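Local structure of fatty acid synthase 1, isoform A (Drosophila melanogaster, 6FN6) at residues 608-613 against 640-645; 866-871 against 891-896. The protein probably catalyses the NADPH-dependent synthesis of long-chain saturated fatty acids, with its dehydratase, enoyl reductase and ketoreductase modifying region present here. All blocks are in the same frame, centred on the assembly; numbering follows the deposited sequence.

Contact 1: residues 608-613 against 640-645; sequences YAPINF and GLEFAG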
loop_
_atom_site.group_PDB
_atom_site.type_symbol
_atom_site.label_atom_id
_atom_site.label_comp_id
_atom_site.label_asym_id
_atom_site.label_seq_id
_atom_site.Cartn_x
_atom_site.Cartn_y
_atom_site.Cartn_z
ATOM N N TYR A 608 -21.339 -35.987 -4.523
ATOM C CA TYR A 608 -21.404 -34.811 -3.667
ATOM C C TYR A 608 -20.610 -33.664 -4.277
ATOM O O TYR A 608 -19.436 -33.819 -4.608
ATOM C CB TYR A 608 -20.874 -35.147 -2.272
ATOM C CG TYR A 608 -21.814 -36.035 -1.489
ATOM C CD1 TYR A 608 -21.751 -37.416 -1.606
ATOM C CD2 TYR A 608 -22.777 -35.492 -0.650
ATOM C CE1 TYR A 608 -22.611 -38.231 -0.904
ATOM C CE2 TYR A 608 -23.642 -36.299 0.058
ATOM C CZ TYR A 608 -23.556 -37.668 -0.073
ATOM O OH TYR A 608 -24.419 -38.476 0.631
ATOM N N ALA A 609 -21.267 -32.519 -4.443
ATOM C CA ALA A 609 -20.622 -31.330 -4.986
ATOM C C ALA A 609 -20.811 -30.164 -4.022
ATOM O O ALA A 609 -21.926 -29.663 -3.866
ATOM C CB ALA A 609 -21.194 -30.987 -6.353
ATOM N N PRO A 610 -19.726 -29.734 -3.359
ATOM C CA PRO A 610 -19.834 -28.568 -2.476
ATOM C C PRO A 610 -19.910 -27.236 -3.213
ATOM O O PRO A 610 -19.377 -27.102 -4.316
ATOM C CB PRO A 610 -18.547 -28.634 -1.646
ATOM C CG PRO A 610 -18.069 -30.030 -1.769
ATOM C CD PRO A 610 -18.471 -30.470 -3.135
ATOM N N ILE A 611 -20.573 -26.260 -2.599
ATOM C CA ILE A 611 -20.547 -24.893 -3.096
ATOM C C ILE A 611 -19.450 -24.129 -2.367
ATOM O O ILE A 611 -19.294 -24.258 -1.151
ATOM C CB ILE A 611 -21.903 -24.189 -2.918
ATOM C CG1 ILE A 611 -23.032 -25.005 -3.544
ATOM C CG2 ILE A 611 -21.870 -22.801 -3.533
ATOM C CD1 ILE A 611 -23.971 -25.602 -2.533
ATOM N N ASN A 612 -18.695 -23.337 -3.117
ATOM C CA ASN A 612 -17.687 -22.467 -2.536
ATOM C C ASN A 612 -18.072 -21.020 -2.813
ATOM O O ASN A 612 -18.943 -20.758 -3.640
ATOM C CB ASN A 612 -16.307 -22.788 -3.105
ATOM C CG ASN A 612 -15.731 -24.074 -2.543
ATOM O OD1 ASN A 612 -15.128 -24.080 -1.469
ATOM N ND2 ASN A 612 -15.915 -25.172 -3.267
ATOM N N PHE A 613 -17.436 -20.084 -2.117
ATOM C CA PHE A 613 -17.786 -18.675 -2.256
ATOM C C PHE A 613 -17.674 -18.214 -3.710
ATOM O O PHE A 613 -18.445 -17.364 -4.154
ATOM C CB PHE A 613 -16.903 -17.807 -1.353
ATOM C CG PHE A 613 -17.323 -17.810 0.092
ATOM C CD1 PHE A 613 -18.588 -17.376 0.458
ATOM C CD2 PHE A 613 -16.458 -18.243 1.084
ATOM C CE1 PHE A 613 -18.982 -17.374 1.786
ATOM C CE2 PHE A 613 -16.847 -18.244 2.414
ATOM C CZ PHE A 613 -18.111 -17.809 2.764
ATOM N N GLY A 640 -19.064 -25.354 -9.664
ATOM C CA GLY A 640 -18.515 -26.594 -9.142
ATOM C C GLY A 640 -17.001 -26.637 -9.167
ATOM O O GLY A 640 -16.400 -26.787 -10.230
ATOM N N LEU A 641 -16.385 -26.515 -7.995
ATOM C CA LEU A 641 -14.932 -26.460 -7.900
ATOM C C LEU A 641 -14.338 -27.788 -7.434
ATOM O O LEU A 641 -13.163 -28.073 -7.671
ATOM C CB LEU A 641 -14.520 -25.346 -6.940
ATOM C CG LEU A 641 -14.555 -23.920 -7.500
ATOM C CD1 LEU A 641 -14.362 -22.928 -6.370
ATOM C CD2 LEU A 641 -13.516 -23.708 -8.586
ATOM N N GLU A 642 -15.154 -28.593 -6.763
ATOM C CA GLU A 642 -14.704 -29.873 -6.227
ATOM C C GLU A 642 -15.871 -30.842 -6.102
ATOM O O GLU A 642 -17.030 -30.444 -6.213
ATOM C CB GLU A 642 -14.039 -29.676 -4.864
ATOM C CG GLU A 642 -14.976 -29.109 -3.807
ATOM C CD GLU A 642 -14.270 -28.760 -2.511
ATOM O OE1 GLU A 642 -13.335 -29.489 -2.118
ATOM O OE2 GLU A 642 -14.655 -27.753 -1.881
ATOM N N PHE A 643 -15.563 -32.113 -5.860
ATOM C CA PHE A 643 -16.601 -33.123 -5.697
ATOM C C PHE A 643 -16.058 -34.414 -5.096
ATOM O O PHE A 643 -14.863 -34.700 -5.169
ATOM C CB PHE A 643 -17.259 -33.437 -7.044
ATOM C CG PHE A 643 -16.364 -34.183 -7.997
ATOM C CD1 PHE A 643 -16.302 -35.566 -7.970
ATOM C CD2 PHE A 643 -15.587 -33.504 -8.920
ATOM C CE1 PHE A 643 -15.482 -36.256 -8.841
ATOM C CE2 PHE A 643 -14.766 -34.190 -9.795
ATOM C CZ PHE A 643 -14.714 -35.568 -9.754
ATOM N N ALA A 644 -16.962 -35.192 -4.514
ATOM C CA ALA A 644 -16.680 -36.570 -4.142
ATOM C C ALA A 644 -17.599 -37.472 -4.956
ATOM O O ALA A 644 -18.793 -37.199 -5.083
ATOM C CB ALA A 644 -16.885 -36.786 -2.655
ATOM N N GLY A 645 -17.042 -38.541 -5.511
ATOM C CA GLY A 645 -17.809 -39.423 -6.367
ATOM C C GLY A 645 -17.109 -40.729 -6.682
ATOM O O GLY A 645 -16.301 -41.220 -5.894
#

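Contact 2: residues 866-871 against 891-896; sequences LPTSVF and KVVIKV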
loop_
_atom_site.group_PDB
_atom_site.type_symbol
_atom_site.label_atom_id
_atom_site.label_comp_id
_atom_site.label_asym_id
_atom_site.label_seq_id
_atom_site.Cartn_x
_atom_site.Cartn_y
_atom_site.Cartn_z
ATOM N N LEU A 866 -14.971 -31.517 7.190
ATOM C CA LEU A 866 -15.692 -30.447 7.864
ATOM C C LEU A 866 -17.135 -30.837 8.152
ATOM O O LEU A 866 -17.654 -31.784 7.561
ATOM C CB LEU A 866 -15.671 -29.179 7.011
ATOM C CG LEU A 866 -14.405 -28.325 7.031
ATOM C CD1 LEU A 866 -13.193 -29.102 6.545
ATOM C CD2 LEU A 866 -14.620 -27.091 6.174
ATOM N N PRO A 867 -17.782 -30.117 9.082
ATOM C CA PRO A 867 -19.233 -30.259 9.228
ATOM C C PRO A 867 -19.931 -29.967 7.905
ATOM O O PRO A 867 -19.412 -29.187 7.104
ATOM C CB PRO A 867 -19.590 -29.216 10.289
ATOM C CG PRO A 867 -18.345 -29.024 11.058
ATOM C CD PRO A 867 -17.223 -29.188 10.077
ATOM N N THR A 868 -21.084 -30.589 7.678
ATOM C CA THR A 868 -21.783 -30.451 6.408
ATOM C C THR A 868 -23.222 -29.986 6.582
ATOM O O THR A 868 -23.936 -30.449 7.469
ATOM C CB THR A 868 -21.800 -31.781 5.635
ATOM O OG1 THR A 868 -22.351 -32.813 6.464
ATOM C CG2 THR A 868 -20.393 -32.168 5.205
ATOM N N SER A 869 -23.633 -29.067 5.717
ATOM C CA SER A 869 -25.030 -28.682 5.598
ATOM C C SER A 869 -25.492 -29.147 4.228
ATOM O O SER A 869 -25.286 -28.464 3.226
ATOM C CB SER A 869 -25.210 -27.172 5.766
ATOM O OG SER A 869 -24.607 -26.721 6.968
ATOM N N VAL A 870 -26.097 -30.330 4.191
ATOM C CA VAL A 870 -26.378 -31.005 2.930
ATOM C C VAL A 870 -27.728 -30.598 2.350
ATOM O O VAL A 870 -28.711 -30.438 3.074
ATOM C CB VAL A 870 -26.313 -32.537 3.105
ATOM C CG1 VAL A 870 -26.383 -33.233 1.753
ATOM C CG2 VAL A 870 -25.050 -32.939 3.855
ATOM N N PHE A 871 -27.758 -30.437 1.030
ATOM C CA PHE A 871 -28.992 -30.163 0.300
ATOM C C PHE A 871 -29.090 -31.110 -0.895
ATOM O O PHE A 871 -28.083 -31.418 -1.525
ATOM C CB PHE A 871 -29.031 -28.705 -0.168
ATOM C CG PHE A 871 -29.007 -27.705 0.953
ATOM C CD1 PHE A 871 -27.810 -27.322 1.533
ATOM C CD2 PHE A 871 -30.183 -27.143 1.422
ATOM C CE1 PHE A 871 -27.785 -26.399 2.562
ATOM C CE2 PHE A 871 -30.165 -26.220 2.451
ATOM C CZ PHE A 871 -28.966 -25.848 3.021
ATOM N N LYS A 891 -18.700 -26.835 5.467
ATOM C CA LYS A 891 -18.915 -26.875 4.026
ATOM C C LYS A 891 -20.378 -27.120 3.663
ATOM O O LYS A 891 -21.048 -27.959 4.265
ATOM C CB LYS A 891 -18.041 -27.960 3.395
ATOM C CG LYS A 891 -17.814 -27.789 1.901
ATOM C CD LYS A 891 -17.119 -26.470 1.597
ATOM C CE LYS A 891 -16.011 -26.632 0.571
ATOM N NZ LYS A 891 -15.220 -25.378 0.419
ATOM N N VAL A 892 -20.858 -26.381 2.666
ATOM C CA VAL A 892 -22.198 -26.574 2.123
ATOM C C VAL A 892 -22.114 -27.541 0.950
ATOM O O VAL A 892 -21.405 -27.278 -0.021
ATOM C CB VAL A 892 -22.818 -25.228 1.689
ATOM C CG1 VAL A 892 -24.232 -25.420 1.151
ATOM C CG2 VAL A 892 -22.816 -24.241 2.849
ATOM N N VAL A 893 -22.845 -28.652 1.033
ATOM C CA VAL A 893 -22.731 -29.711 0.031
ATOM C C VAL A 893 -24.077 -30.065 -0.603
ATOM O O VAL A 893 -25.101 -30.137 0.076
ATOM C CB VAL A 893 -22.089 -30.973 0.639
ATOM C CG1 VAL A 893 -21.731 -31.968 -0.460
ATOM C CG2 VAL A 893 -20.860 -30.607 1.465
ATOM N N ILE A 894 -24.060 -30.294 -1.914
ATOM C CA ILE A 894 -25.252 -30.741 -2.633
ATOM C C ILE A 894 -25.174 -32.239 -2.889
ATOM O O ILE A 894 -24.216 -32.733 -3.484
ATOM C CB ILE A 894 -25.438 -29.970 -3.949
ATOM C CG1 ILE A 894 -25.848 -28.529 -3.652
ATOM C CG2 ILE A 894 -26.502 -30.644 -4.822
ATOM C CD1 ILE A 894 -25.852 -27.625 -4.860
ATOM N N LYS A 895 -26.204 -32.950 -2.440
ATOM C CA LYS A 895 -26.283 -34.397 -2.594
ATOM C C LYS A 895 -26.880 -34.758 -3.950
ATOM O O LYS A 895 -28.098 -34.865 -4.094
ATOM C CB LYS A 895 -27.121 -34.996 -1.462
ATOM C CG LYS A 895 -27.337 -36.502 -1.534
ATOM C CD LYS A 895 -28.658 -36.890 -0.883
ATOM C CE LYS A 895 -28.656 -36.607 0.611
ATOM N NZ LYS A 895 -29.967 -36.926 1.239
ATOM N N VAL A 896 -26.017 -34.942 -4.941
ATOM C CA VAL A 896 -26.462 -35.308 -6.277
ATOM C C VAL A 896 -26.931 -36.761 -6.278
ATOM O O VAL A 896 -27.974 -37.089 -6.845
ATOM C CB VAL A 896 -25.348 -35.084 -7.315
ATOM C CG1 VAL A 896 -25.861 -35.369 -8.717
ATOM C CG2 VAL A 896 -24.804 -33.660 -7.222
#

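Contact 1: residues 608-613 against 640-645
Tyr608 and Ala644 form a hydrogen-bonded antiparallel pair where strand 601-611 runs against strand 642-646, in the beta-rich part of the enoyl reductase, a portion consistent with the GroES-like half of the medium-chain dehydrogenase/reductase fold. This end is the tight one. Tyr608 N gives its hydrogen to Ala644 O at 2.9 Å, and Ala644 N returns one to Tyr608 O at 2.8 Å, each donor lying in the carbonyl plane of its acceptor. On the same face the Tyr608 and Ala644 CB atoms sit 4.3 Å apart; the base of the tyrosine side chain rests on Val893, while the ring leads off away from strand 642-646 and only its CB meets Ala644.

Two residues on, the pairing pattern breaks at Pro610, which has no N-H to offer. Its CD lies 3.4 Å from Glu642 O, and that carbonyl is bonded instead by Ser661 OG. The proline ring is then crossed at about a right angle by the glutamate side chain, whose CG comes 3.8 Å from Pro610 CG. Glu642 CG stands between its backbone N and carbonyl carbon (chi1 62°), and the chain extends from there, carrying the carboxylate past the ring to Asn612. OE1 is held by Cys690 N at the start of helix 689-702, where the helix end would probably favour the negative charge.

Toward the partly exposed Asn612 the backbones separate, with Asn612 CA and Leu641 CA 7.2 Å apart, and side chains bridge the difference. Leu641 CD1 touches Asn612 CB. Asn612 ND2 reaches the anti side of Glu642 OE2 at 3.2 Å, an almost straight bond (169°) with the oxygen in the amide plane but the nitrogen 25° out of the carboxylate plane.

Contact 2: residues 866-871 against 891-896
The beta-alpha-beta unit made of strand 868-872, helix 876-885 and strand 891-895 brings Thr868 to Phe871 alongside Lys891 to Ile894 as parallel neighbours. As parallel pairing requires, alternate residues do the bonding. Pro867 O receives Lys891 N at 3.0 Å, Ser869 bonds through its N to Lys891 O and through its O to Val893 N, and Phe871 bonds through its N to Val893 O at 2.8 Å and through its O to Lys895 N. The middle bond, Val893 N to Ser869 O, is the longest at 3.3 Å, and its donor sits 50° above the carbonyl plane.

On the face of Ser869, Val892, Phe871 and Ile894, the phenylalanine CE1 meets Val892 CG1 at 3.9 Å, the methyl lying obliquely to the ring, while Val893 O lies at the ring's edge, near its plane. Helix 876-885 packs on this face: Ala879 touches Phe871 and Met883 touches Val892.

Thr868, Val870 and Val893 point to the other face. There Thr868 CG2 touches Val893 CG2 at 4.1 Å, and Thr868 OG1 is bonded to Glu683. Near the strand ends Val870 turns CG1 anti to its backbone N (chi1 -171°), bringing that methyl to 3.7 Å from Lys895 CB; the two side chains cross at about a right angle.

Five backbone bonds thus satisfy main-chain polar atoms between the strands, and the side chains meeting across them do so through carbon, so the pairing does not depend on charge: neither lysine amine contributes to it.

In the fold
Contact 1 closes before contact 2 opens along the chain, yet their centres lie only about 9 Å apart. Both belong to one mixed sheet, with strands 601-611 and 891-895 as neighbours in the middle: Ile611 N lies 2.9 Å from Val892 O, Ala609 bonds to Ile894, and Ile611 CD1 packs on Ile894 CD1. Locally the order is 642-646, 601-611, 891-895, 868-872. Between the contacts in sequence comes the six-stranded parallel sheet, 710-713 through 830-833, probably the nucleotide-binding half of the enoyl reductase. The chain therefore leaves the first part, builds that sheet, and returns in 866-896 to extend the sheet it began.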